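Local coordinates for protein peptide amidase (Stenotrophomonas maltophilia, PDB 1M22) that probably hydrolyses amide bonds as a member of the amidase signature family, with the C-terminal amide groups of peptides as likely substrates, at residues A50-N55 with A95-S100; D87-A92 with I182-D187. One frame throughout, in Å; residues are numbered along the deposited sequence.

Interaction 1. Residues A50-N55 with A95-S100; sequences AVIELN and ATSAGS
Glu53 and Ala95 make the one hydrogen bond that crosses between 50-55 and 95-100. Ala95 N donates to Glu53 OE1 over 3.0 Å, moderately bent at 152°. The N-H comes to OE1 on the syn side and lies 22° out of the carboxylate plane. The chain of Glu53 carries its carboxylate that far by running almost fully extended: CG lies opposite the backbone N (chi1 -170°), and the chain stays extended through CD. The same oxygen also forms a salt bridge with Arg148, so OE1 is gripped by a charged partner as well as by the loop backbone. Ala95 CB lies 3.6 Å from Glu53 OE1, a plain packing distance.

Van der Waals contact is sparse and belongs to Ile52. Its extended CG1-CD1 branch points at the loop, where the CD1 methyl rests 4.0 Å from Ser97 OG and 4.2 Å from Gly99 CA. The hydroxyl it meets is already occupied, since Ser97 OG hydrogen-bonds with Asp87 and Arg148.

Within the loop, the backbone bond from Ser100 N to Ser97 O, 2.9 Å long, closes a type I' beta turn. Ala98 and Gly99, its two central residues, both have positive phi, as this turn type requires, and Gly99 CA is the turn atom that meets the Ile52 methyl.

On the opposing segment, Ile52 and Glu53 both face Lys127 of the adjacent antiparallel strand 123-128, a classic beta bulge. Strand 51-54 is an outermost strand of the mixed sheet at the core of this amidase fold, and through the bulge both side chains reach the loop that follows strand 82-86.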
loop_
_atom_site.group_PDB
_atom_site.type_symbol
_atom_site.label_atom_id
_atom_site.label_comp_id
_atom_site.label_asym_id
_atom_site.label_seq_id
_atom_site.Cartn_x
_atom_site.Cartn_y
_atom_site.Cartn_z
ATOM N N ALA A 50 -2.297 12.154 8.938
ATOM C CA ALA A 50 -2.348 10.849 8.293
ATOM C C ALA A 50 -3.768 10.285 8.326
ATOM O O ALA A 50 -4.163 9.525 7.441
ATOM C CB ALA A 50 -1.396 9.887 8.988
ATOM N N VAL A 51 -4.532 10.662 9.347
ATOM C CA VAL A 51 -5.895 10.174 9.524
ATOM C C VAL A 51 -6.924 11.204 9.075
ATOM O O VAL A 51 -7.038 12.281 9.662
ATOM C CB VAL A 51 -6.136 9.807 11.004
ATOM C CG1 VAL A 51 -7.548 9.292 11.193
ATOM C CG2 VAL A 51 -5.130 8.753 11.439
ATOM N N ILE A 52 -7.679 10.861 8.037
ATOM C CA ILE A 52 -8.682 11.763 7.484
ATOM C C ILE A 52 -10.030 11.675 8.212
ATOM O O ILE A 52 -10.789 12.644 8.233
ATOM C CB ILE A 52 -8.835 11.503 5.953
ATOM C CG1 ILE A 52 -9.662 12.612 5.305
ATOM C CG2 ILE A 52 -9.441 10.128 5.707
ATOM C CD1 ILE A 52 -9.685 12.544 3.784
ATOM N N GLU A 53 -10.326 10.528 8.817
ATOM C CA GLU A 53 -11.578 10.371 9.558
ATOM C C GLU A 53 -11.480 9.247 10.573
ATOM O O GLU A 53 -10.986 8.162 10.269
ATOM C CB GLU A 53 -12.758 10.089 8.613
ATOM C CG GLU A 53 -14.122 10.157 9.316
ATOM C CD GLU A 53 -15.300 9.760 8.433
ATOM O OE1 GLU A 53 -15.131 9.644 7.202
ATOM O OE2 GLU A 53 -16.408 9.571 8.980
ATOM N N LEU A 54 -11.949 9.508 11.787
ATOM C CA LEU A 54 -11.934 8.498 12.834
ATOM C C LEU A 54 -13.229 7.705 12.763
ATOM O O LEU A 54 -14.263 8.222 12.339
ATOM C CB LEU A 54 -11.823 9.151 14.213
ATOM C CG LEU A 54 -10.509 9.862 14.539
ATOM C CD1 LEU A 54 -10.642 10.607 15.857
ATOM C CD2 LEU A 54 -9.382 8.844 14.608
ATOM N N ASN A 55 -13.165 6.441 13.163
ATOM C CA ASN A 55 -14.347 5.598 13.176
ATOM C C ASN A 55 -15.064 5.860 14.494
ATOM O O ASN A 55 -14.529 5.575 15.564
ATOM C CB ASN A 55 -13.952 4.124 13.080
ATOM C CG ASN A 55 -15.141 3.193 13.212
ATOM O OD1 ASN A 55 -16.292 3.628 13.153
ATOM N ND2 ASN A 55 -14.870 1.906 13.385
ATOM N N ALA A 95 -17.167 7.836 5.928
ATOM C CA ALA A 95 -17.324 8.184 4.530
ATOM C C ALA A 95 -16.137 7.573 3.802
ATOM O O ALA A 95 -15.150 7.183 4.427
ATOM C CB ALA A 95 -17.320 9.698 4.355
ATOM N N THR A 96 -16.253 7.457 2.486
ATOM C CA THR A 96 -15.169 6.954 1.650
ATOM C C THR A 96 -15.110 8.033 0.578
ATOM O O THR A 96 -15.886 8.026 -0.374
ATOM C CB THR A 96 -15.499 5.578 1.043
ATOM O OG1 THR A 96 -15.630 4.616 2.100
ATOM C CG2 THR A 96 -14.380 5.129 0.112
ATOM N N SER A 97 -14.180 8.964 0.751
ATOM C CA SER A 97 -14.077 10.116 -0.136
ATOM C C SER A 97 -12.971 10.171 -1.170
ATOM O O SER A 97 -13.013 11.029 -2.058
ATOM C CB SER A 97 -13.956 11.382 0.713
ATOM O OG SER A 97 -12.686 11.442 1.352
ATOM N N ALA A 98 -11.985 9.286 -1.066
ATOM C CA ALA A 98 -10.840 9.313 -1.968
ATOM C C ALA A 98 -10.152 10.673 -1.781
ATOM O O ALA A 98 -9.382 11.111 -2.633
ATOM C CB ALA A 98 -11.283 9.141 -3.421
ATOM N N GLY A 99 -10.446 11.332 -0.659
ATOM C CA GLY A 99 -9.864 12.632 -0.363
ATOM C C GLY A 99 -10.597 13.824 -0.963
ATOM O O GLY A 99 -10.239 14.976 -0.703
ATOM N N SER A 100 -11.632 13.552 -1.754
ATOM C CA SER A 100 -12.401 14.604 -2.418
ATOM C C SER A 100 -13.574 15.153 -1.613
ATOM O O SER A 100 -14.239 14.426 -0.879
ATOM C CB SER A 100 -12.916 14.082 -3.761
ATOM O OG SER A 100 -13.772 15.023 -4.389
#

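Interaction 2. Residues D87-A92 with I182-D187; sequences DNINAA and IGTETD
Asn88 and Thr184 hold their polar groups in matching positions: Asn88 CG (chi1 57°) and Thr184 OG1 (chi1 73°) each sit between their own backbone N and carbonyl carbon, and the two side chains approach from opposite directions. Asn88 ND2 then donates to Thr184 OG1 over 3.0 Å. The bond is nearly straight, at 169°, and OG1 lies in the amide plane, so the N-H is directed squarely at the hydroxyl oxygen. At the other end of the amide, Asn88 OD1 is 3.6 Å from the methyl Thr184 CG2. That oxygen is buried by the contact and has no hydrogen-bonding partner in the model.

Thr184 OG1 also hydrogen-bonds with Lys86, a catalytic residue acting as proton donor and acceptor. Asn88 therefore contributes a second-shell contact to the active site. Strand 180-185 runs parallel to strand 82-86 beside it in the central sheet, and 87-92 is the loop leaving the end of that neighbouring strand.

The apolar half lies further back along the strand. Ile89 and Ile182 cross at about a right angle, with Ile89 CD1 3.6 Å from Ile182 CG2, while the longer branch of Ile182 leads away from the loop. Ile89 slides past Thr184 in the opposite sense, its CD1 at 4.1 Å from Thr184 CG2. Val114 of helix 112-119 touches Ile89 as well.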
loop_
_atom_site.group_PDB
_atom_site.type_symbol
_atom_site.label_atom_id
_atom_site.label_comp_id
_atom_site.label_asym_id
_atom_site.label_seq_id
_atom_site.Cartn_x
_atom_site.Cartn_y
_atom_site.Cartn_z
ATOM N N ASP A 87 -8.459 5.870 2.554
ATOM C CA ASP A 87 -9.797 6.373 2.280
ATOM C C ASP A 87 -10.409 6.186 0.901
ATOM O O ASP A 87 -11.284 6.956 0.494
ATOM C CB ASP A 87 -9.924 7.836 2.715
ATOM C CG ASP A 87 -11.374 8.251 2.917
ATOM O OD1 ASP A 87 -12.157 7.437 3.457
ATOM O OD2 ASP A 87 -11.729 9.387 2.547
ATOM N N ASN A 88 -9.945 5.179 0.169
ATOM C CA ASN A 88 -10.583 4.841 -1.099
ATOM C C ASN A 88 -11.227 3.457 -0.922
ATOM O O ASN A 88 -11.818 2.909 -1.851
ATOM C CB ASN A 88 -9.603 4.861 -2.291
ATOM C CG ASN A 88 -8.408 3.946 -2.115
ATOM O OD1 ASN A 88 -8.175 3.389 -1.047
ATOM N ND2 ASN A 88 -7.628 3.802 -3.182
ATOM N N ILE A 89 -11.135 2.923 0.298
ATOM C CA ILE A 89 -11.701 1.614 0.642
ATOM C C ILE A 89 -12.989 1.807 1.452
ATOM O O ILE A 89 -12.971 2.416 2.522
ATOM C CB ILE A 89 -10.698 0.787 1.491
ATOM C CG1 ILE A 89 -9.383 0.610 0.725
ATOM C CG2 ILE A 89 -11.310 -0.564 1.859
ATOM C CD1 ILE A 89 -8.255 -0.006 1.546
ATOM N N ASN A 90 -14.106 1.287 0.944
ATOM C CA ASN A 90 -15.396 1.419 1.624
ATOM C C ASN A 90 -15.389 0.790 3.014
ATOM O O ASN A 90 -14.958 -0.351 3.184
ATOM C CB ASN A 90 -16.512 0.755 0.807
ATOM C CG ASN A 90 -16.753 1.423 -0.534
ATOM O OD1 ASN A 90 -16.139 2.434 -0.866
ATOM N ND2 ASN A 90 -17.667 0.852 -1.314
ATOM N N ALA A 91 -15.890 1.528 4.001
ATOM C CA ALA A 91 -15.954 1.024 5.369
ATOM C C ALA A 91 -16.958 1.813 6.202
ATOM O O ALA A 91 -16.710 2.961 6.565
ATOM C CB ALA A 91 -14.573 1.085 6.024
ATOM N N ALA A 92 -18.094 1.194 6.496
ATOM C CA ALA A 92 -19.116 1.845 7.303
ATOM C C ALA A 92 -18.592 1.961 8.733
ATOM O O ALA A 92 -17.784 1.142 9.170
ATOM C CB ALA A 92 -20.399 1.026 7.274
ATOM N N ILE A 182 -3.981 -0.643 5.717
ATOM C CA ILE A 182 -4.211 -1.146 4.371
ATOM C C ILE A 182 -4.050 0.012 3.395
ATOM O O ILE A 182 -4.568 1.115 3.625
ATOM C CB ILE A 182 -5.645 -1.708 4.184
ATOM C CG1 ILE A 182 -5.961 -2.764 5.245
ATOM C CG2 ILE A 182 -5.781 -2.308 2.787
ATOM C CD1 ILE A 182 -5.065 -3.980 5.198
ATOM N N GLY A 183 -3.316 -0.236 2.319
ATOM C CA GLY A 183 -3.146 0.771 1.289
ATOM C C GLY A 183 -3.576 0.147 -0.025
ATOM O O GLY A 183 -4.074 -0.979 -0.042
ATOM N N THR A 184 -3.427 0.884 -1.122
ATOM C CA THR A 184 -3.746 0.345 -2.440
ATOM C C THR A 184 -2.679 0.826 -3.406
ATOM O O THR A 184 -2.061 1.873 -3.198
ATOM C CB THR A 184 -5.144 0.780 -2.996
ATOM O OG1 THR A 184 -5.110 2.157 -3.391
ATOM C CG2 THR A 184 -6.237 0.558 -1.969
ATOM N N GLU A 185 -2.445 0.040 -4.450
ATOM C CA GLU A 185 -1.455 0.404 -5.446
ATOM C C GLU A 185 -1.959 0.175 -6.858
ATOM O O GLU A 185 -2.628 -0.822 -7.147
ATOM C CB GLU A 185 -0.149 -0.390 -5.256
ATOM C CG GLU A 185 0.887 -0.094 -6.359
ATOM C CD GLU A 185 2.338 -0.364 -5.964
ATOM O OE1 GLU A 185 2.675 -0.286 -4.761
ATOM O OE2 GLU A 185 3.158 -0.623 -6.874
ATOM N N THR A 186 -1.643 1.128 -7.725
ATOM C CA THR A 186 -1.965 1.047 -9.140
ATOM C C THR A 186 -0.574 1.018 -9.785
ATOM O O THR A 186 -0.290 0.184 -10.637
ATOM C CB THR A 186 -2.799 2.253 -9.588
ATOM O OG1 THR A 186 -4.058 2.223 -8.898
ATOM C CG2 THR A 186 -3.048 2.202 -11.090
ATOM N N ASP A 187 0.295 1.930 -9.356
ATOM C CA ASP A 187 1.684 1.952 -9.809
ATOM C C ASP A 187 2.544 2.721 -8.805
ATOM O O ASP A 187 2.715 3.941 -8.909
ATOM C CB ASP A 187 1.849 2.564 -11.206
ATOM C CG ASP A 187 3.240 2.303 -11.783
ATOM O OD1 ASP A 187 4.206 2.204 -10.998
ATOM O OD2 ASP A 187 3.382 2.195 -13.019
#

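The centres of the two interactions lie about 10 Å apart, and their segments alternate along the chain: 50-55, 87-92, 95-100, then 182-187. The middle two belong to one loop, between strand 82-86 and helix 112-119, which thus meets two strands of the same mixed sheet, the outermost strand 51-54 and the inner strand 180-185. Within the loop the contacts are joined directly: Ser97 OG lies 2.6 Å from Asp87 OD2 and Ala98 N lies 2.9 Å from Asp87 O, both probable hydrogen bonds. Because Asp87 follows the catalytic Lys86 in sequence, the loop links the sheet edge to the active-site region, where interaction 2 lies closer than interaction 1.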